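Local coordinates for maltose/maltodextrin-binding protein (PDB 2GH9), which binds maltotriose and probably related maltodextrins, probably handing them to a membrane transporter as periplasmic solute-binding proteins do, at residues M106-A116 with W262-V272. Numbering follows the deposited sequence.
With GLC (alpha-D-glucopyranose), chain B.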
loop_
_atom_site.group_PDB
_atom_site.type_symbol
_atom_site.label_atom_id
_atom_site.label_comp_id
_atom_site.label_asym_id
_atom_site.label_seq_id
_atom_site.Cartn_x
_atom_site.Cartn_y
_atom_site.Cartn_z
ATOM N N MET A 106 4.834 -9.889 -14.947
ATOM C CA MET A 106 6.113 -9.237 -14.671
ATOM C C MET A 106 6.630 -9.413 -13.223
ATOM O O MET A 106 7.632 -8.825 -12.827
ATOM C CB MET A 106 6.008 -7.759 -15.050
ATOM C CG MET A 106 5.605 -7.511 -16.545
ATOM S SD MET A 106 6.678 -8.414 -17.727
ATOM C CE MET A 106 8.265 -7.653 -17.410
ATOM N N GLY A 107 5.954 -10.250 -12.457
ATOM C CA GLY A 107 6.391 -10.590 -11.105
ATOM C C GLY A 107 5.448 -11.620 -10.540
ATOM O O GLY A 107 4.457 -11.977 -11.172
ATOM N N LEU A 108 5.779 -12.140 -9.371
ATOM C CA LEU A 108 4.946 -13.150 -8.712
ATOM C C LEU A 108 4.111 -12.455 -7.655
ATOM O O LEU A 108 4.684 -11.996 -6.670
ATOM C CB LEU A 108 5.804 -14.215 -8.042
ATOM C CG LEU A 108 6.824 -14.934 -8.931
ATOM C CD1 LEU A 108 7.556 -15.973 -8.100
ATOM C CD2 LEU A 108 6.138 -15.553 -10.122
ATOM N N PRO A 109 2.773 -12.366 -7.865
ATOM C CA PRO A 109 1.893 -11.714 -6.913
ATOM C C PRO A 109 1.829 -12.509 -5.615
ATOM O O PRO A 109 1.667 -13.741 -5.641
ATOM C CB PRO A 109 0.521 -11.716 -7.610
ATOM C CG PRO A 109 0.776 -12.050 -9.020
ATOM C CD PRO A 109 2.012 -12.887 -9.020
ATOM N N ALA A 110 1.963 -11.817 -4.489
ATOM C CA ALA A 110 2.094 -12.495 -3.206
ATOM C C ALA A 110 1.036 -12.071 -2.199
ATOM O O ALA A 110 0.321 -12.919 -1.655
ATOM C CB ALA A 110 3.515 -12.291 -2.644
ATOM N N PHE A 111 0.943 -10.767 -1.939
ATOM C CA PHE A 111 0.102 -10.257 -0.855
ATOM C C PHE A 111 -0.754 -9.092 -1.299
ATOM O O PHE A 111 -0.361 -8.306 -2.176
ATOM C CB PHE A 111 0.972 -9.820 0.329
ATOM C CG PHE A 111 2.052 -10.804 0.683
ATOM C CD1 PHE A 111 1.727 -12.025 1.251
ATOM C CD2 PHE A 111 3.383 -10.509 0.449
ATOM C CE1 PHE A 111 2.725 -12.955 1.558
ATOM C CE2 PHE A 111 4.377 -11.429 0.773
ATOM C CZ PHE A 111 4.036 -12.652 1.327
ATOM N N ALA A 112 -1.943 -9.009 -0.729
ATOM C CA ALA A 112 -2.838 -7.892 -0.962
ATOM C C ALA A 112 -2.945 -7.088 0.317
ATOM O O ALA A 112 -2.807 -7.624 1.420
ATOM C CB ALA A 112 -4.203 -8.388 -1.416
ATOM N N GLU A 113 -3.181 -5.789 0.166
ATOM C CA GLU A 113 -3.195 -4.888 1.298
ATOM C C GLU A 113 -4.012 -3.656 0.976
ATOM O O GLU A 113 -4.194 -3.301 -0.173
ATOM C CB GLU A 113 -1.771 -4.451 1.610
ATOM C CG GLU A 113 -1.086 -3.733 0.436
ATOM C CD GLU A 113 0.391 -3.553 0.630
ATOM O OE1 GLU A 113 0.918 -4.208 1.532
ATOM O OE2 GLU A 113 1.027 -2.738 -0.099
ATOM N N SER A 114 -4.456 -2.984 2.027
ATOM C CA SER A 114 -5.071 -1.672 1.901
ATOM C C SER A 114 -4.976 -1.012 3.252
ATOM O O SER A 114 -4.779 -1.686 4.263
ATOM C CB SER A 114 -6.549 -1.794 1.474
ATOM O OG SER A 114 -7.389 -2.065 2.583
ATOM N N VAL A 115 -5.132 0.306 3.292
ATOM C CA VAL A 115 -5.361 0.955 4.572
ATOM C C VAL A 115 -6.766 0.662 5.081
ATOM O O VAL A 115 -7.679 0.268 4.338
ATOM C CB VAL A 115 -5.096 2.513 4.540
ATOM C CG1 VAL A 115 -3.627 2.777 4.216
ATOM C CG2 VAL A 115 -6.063 3.245 3.574
ATOM N N ALA A 116 -6.907 0.829 6.389
ATOM C CA ALA A 116 -8.163 0.638 7.092
ATOM C C ALA A 116 -8.086 1.350 8.456
ATOM O O ALA A 116 -7.018 1.782 8.899
ATOM C CB ALA A 116 -8.440 -0.835 7.314
ATOM N N TRP A 262 -16.436 5.789 1.635
ATOM C CA TRP A 262 -14.998 5.646 1.717
ATOM C C TRP A 262 -14.568 4.311 1.060
ATOM O O TRP A 262 -15.187 3.279 1.285
ATOM C CB TRP A 262 -14.526 5.694 3.157
ATOM C CG TRP A 262 -13.043 5.425 3.319
ATOM C CD1 TRP A 262 -12.035 6.343 3.255
ATOM C CD2 TRP A 262 -12.414 4.170 3.641
ATOM N NE1 TRP A 262 -10.830 5.741 3.468
ATOM C CE2 TRP A 262 -11.024 4.407 3.697
ATOM C CE3 TRP A 262 -12.887 2.862 3.842
ATOM C CZ2 TRP A 262 -10.101 3.394 3.986
ATOM C CZ3 TRP A 262 -11.955 1.840 4.107
ATOM C CH2 TRP A 262 -10.590 2.118 4.192
ATOM N N GLY A 263 -13.504 4.353 0.266
ATOM C CA GLY A 263 -12.895 3.140 -0.285
ATOM C C GLY A 263 -11.425 3.372 -0.591
ATOM O O GLY A 263 -11.086 4.293 -1.345
ATOM N N PRO A 264 -10.542 2.531 -0.041
ATOM C CA PRO A 264 -9.095 2.726 -0.225
ATOM C C PRO A 264 -8.552 2.124 -1.527
ATOM O O PRO A 264 -9.241 1.339 -2.158
ATOM C CB PRO A 264 -8.508 1.953 0.967
ATOM C CG PRO A 264 -9.466 0.766 1.092
ATOM C CD PRO A 264 -10.833 1.335 0.784
ATOM N N PHE A 265 -7.308 2.469 -1.884
ATOM C CA PHE A 265 -6.547 1.698 -2.856
ATOM C C PHE A 265 -6.322 0.264 -2.365
ATOM O O PHE A 265 -6.072 0.033 -1.185
ATOM C CB PHE A 265 -5.158 2.305 -3.115
ATOM C CG PHE A 265 -5.137 3.502 -4.038
ATOM C CD1 PHE A 265 -5.747 3.458 -5.285
ATOM C CD2 PHE A 265 -4.420 4.643 -3.683
ATOM C CE1 PHE A 265 -5.674 4.537 -6.162
ATOM C CE2 PHE A 265 -4.331 5.733 -4.561
ATOM C CZ PHE A 265 -4.972 5.677 -5.802
ATOM N N LEU A 266 -6.416 -0.685 -3.289
ATOM C CA LEU A 266 -5.937 -2.039 -3.096
ATOM C C LEU A 266 -4.557 -2.070 -3.719
ATOM O O LEU A 266 -4.328 -1.520 -4.808
ATOM C CB LEU A 266 -6.884 -3.073 -3.727
ATOM C CG LEU A 266 -8.343 -2.938 -3.261
ATOM C CD1 LEU A 266 -9.301 -3.815 -4.063
ATOM C CD2 LEU A 266 -8.489 -3.238 -1.767
ATOM N N GLY A 267 -3.619 -2.622 -2.976
ATOM C CA GLY A 267 -2.256 -2.739 -3.426
ATOM C C GLY A 267 -1.930 -4.205 -3.442
ATOM O O GLY A 267 -2.348 -4.933 -2.559
ATOM N N VAL A 268 -1.182 -4.629 -4.451
ATOM C CA VAL A 268 -0.655 -5.977 -4.497
ATOM C C VAL A 268 0.853 -5.896 -4.415
ATOM O O VAL A 268 1.494 -5.189 -5.211
ATOM C CB VAL A 268 -1.096 -6.735 -5.767
ATOM C CG1 VAL A 268 -0.568 -8.137 -5.731
ATOM C CG2 VAL A 268 -2.606 -6.723 -5.893
ATOM N N GLN A 269 1.412 -6.601 -3.432
ATOM C CA GLN A 269 2.845 -6.742 -3.310
ATOM C C GLN A 269 3.279 -8.028 -4.016
ATOM O O GLN A 269 2.683 -9.075 -3.813
ATOM C CB GLN A 269 3.254 -6.791 -1.844
ATOM C CG GLN A 269 2.965 -5.515 -1.057
ATOM C CD GLN A 269 4.036 -4.446 -1.189
ATOM O OE1 GLN A 269 5.205 -4.734 -1.433
ATOM N NE2 GLN A 269 3.633 -3.193 -1.013
ATOM N N GLY A 270 4.333 -7.935 -4.820
ATOM C CA GLY A 270 4.851 -9.101 -5.532
ATOM C C GLY A 270 6.351 -9.137 -5.609
ATOM O O GLY A 270 7.047 -8.101 -5.444
ATOM N N VAL A 271 6.869 -10.341 -5.843
ATOM C CA VAL A 271 8.291 -10.523 -6.010
ATOM C C VAL A 271 8.649 -10.285 -7.482
ATOM O O VAL A 271 7.983 -10.819 -8.394
ATOM C CB VAL A 271 8.763 -11.940 -5.583
ATOM C CG1 VAL A 271 10.267 -12.054 -5.763
ATOM C CG2 VAL A 271 8.336 -12.274 -4.100
ATOM N N VAL A 272 9.689 -9.491 -7.713
ATOM C CA VAL A 272 10.190 -9.250 -9.070
ATOM C C VAL A 272 11.646 -9.662 -9.158
ATOM O O VAL A 272 12.416 -9.546 -8.198
ATOM C CB VAL A 272 10.014 -7.776 -9.547
ATOM C CG1 VAL A 272 8.510 -7.425 -9.666
ATOM C CG2 VAL A 272 10.759 -6.814 -8.608
HETATM C C1 GLC B . 2.628 1.301 2.185
HETATM C C2 GLC B . 2.085 0.562 0.976
HETATM C C3 GLC B . 2.587 1.250 -0.313
HETATM C C4 GLC B . 2.317 2.747 -0.332
HETATM C C5 GLC B . 2.814 3.388 0.961
HETATM C C6 GLC B . 2.406 4.864 1.032
HETATM O O2 GLC B . 2.548 -0.791 0.989
HETATM O O3 GLC B . 2.012 0.636 -1.446
HETATM O O4 GLC B . 2.968 3.348 -1.469
HETATM O O5 GLC B . 2.284 2.690 2.112
HETATM O O6 GLC B . 3.306 5.635 1.832
HETATM O O HOH W 1 -4.765 1.402 0.675
#
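Glu-113 and Gln-269 meet at a glucose unit of the bound sugar, on neighbouring antiparallel strands of the periplasmic binding protein fold that, as in relatives, probably continue into the crossovers between the lobes. Gln-269 NE2 donates to Glu-113 OE2 at 2.8 Å, on the syn side but 31° out of the carboxylate plane, and the same oxygen takes the O2 hydroxyl of the glucose unit at 2.7 Å. Arg-305 holds Glu-113 OE1 in a salt bridge, which is likely to favour the charged carboxylate, while Thr-61 engages Gln-269 OE1. The Glu-113 chain, extended beyond CG (chi2 -168°), reaches the amide over Gly-267, where a side chain would point to the same face and crowd Glu-113 OE2. With an alanine here the carboxylate is gone, and the sugar O2, Gln-269 NE2 and Arg-305 would probably lose their shared partner.

Packing is closest along the strands, where a classic bulge lets Ala-110 N and Phe-111 N both donate to Gln-269 O. Past Glu-113 the pairing loosens: a water bridges Val-115 N and Phe-265 O in place of a direct bond, Leu-266 is partly exposed, and side chains take over. Val-115 CG2 packs against Pro-264 CB at 3.8 Å, and the indole of Trp-262 presents its edge, with CH2 3.5 Å from Val-115 O in the ring plane.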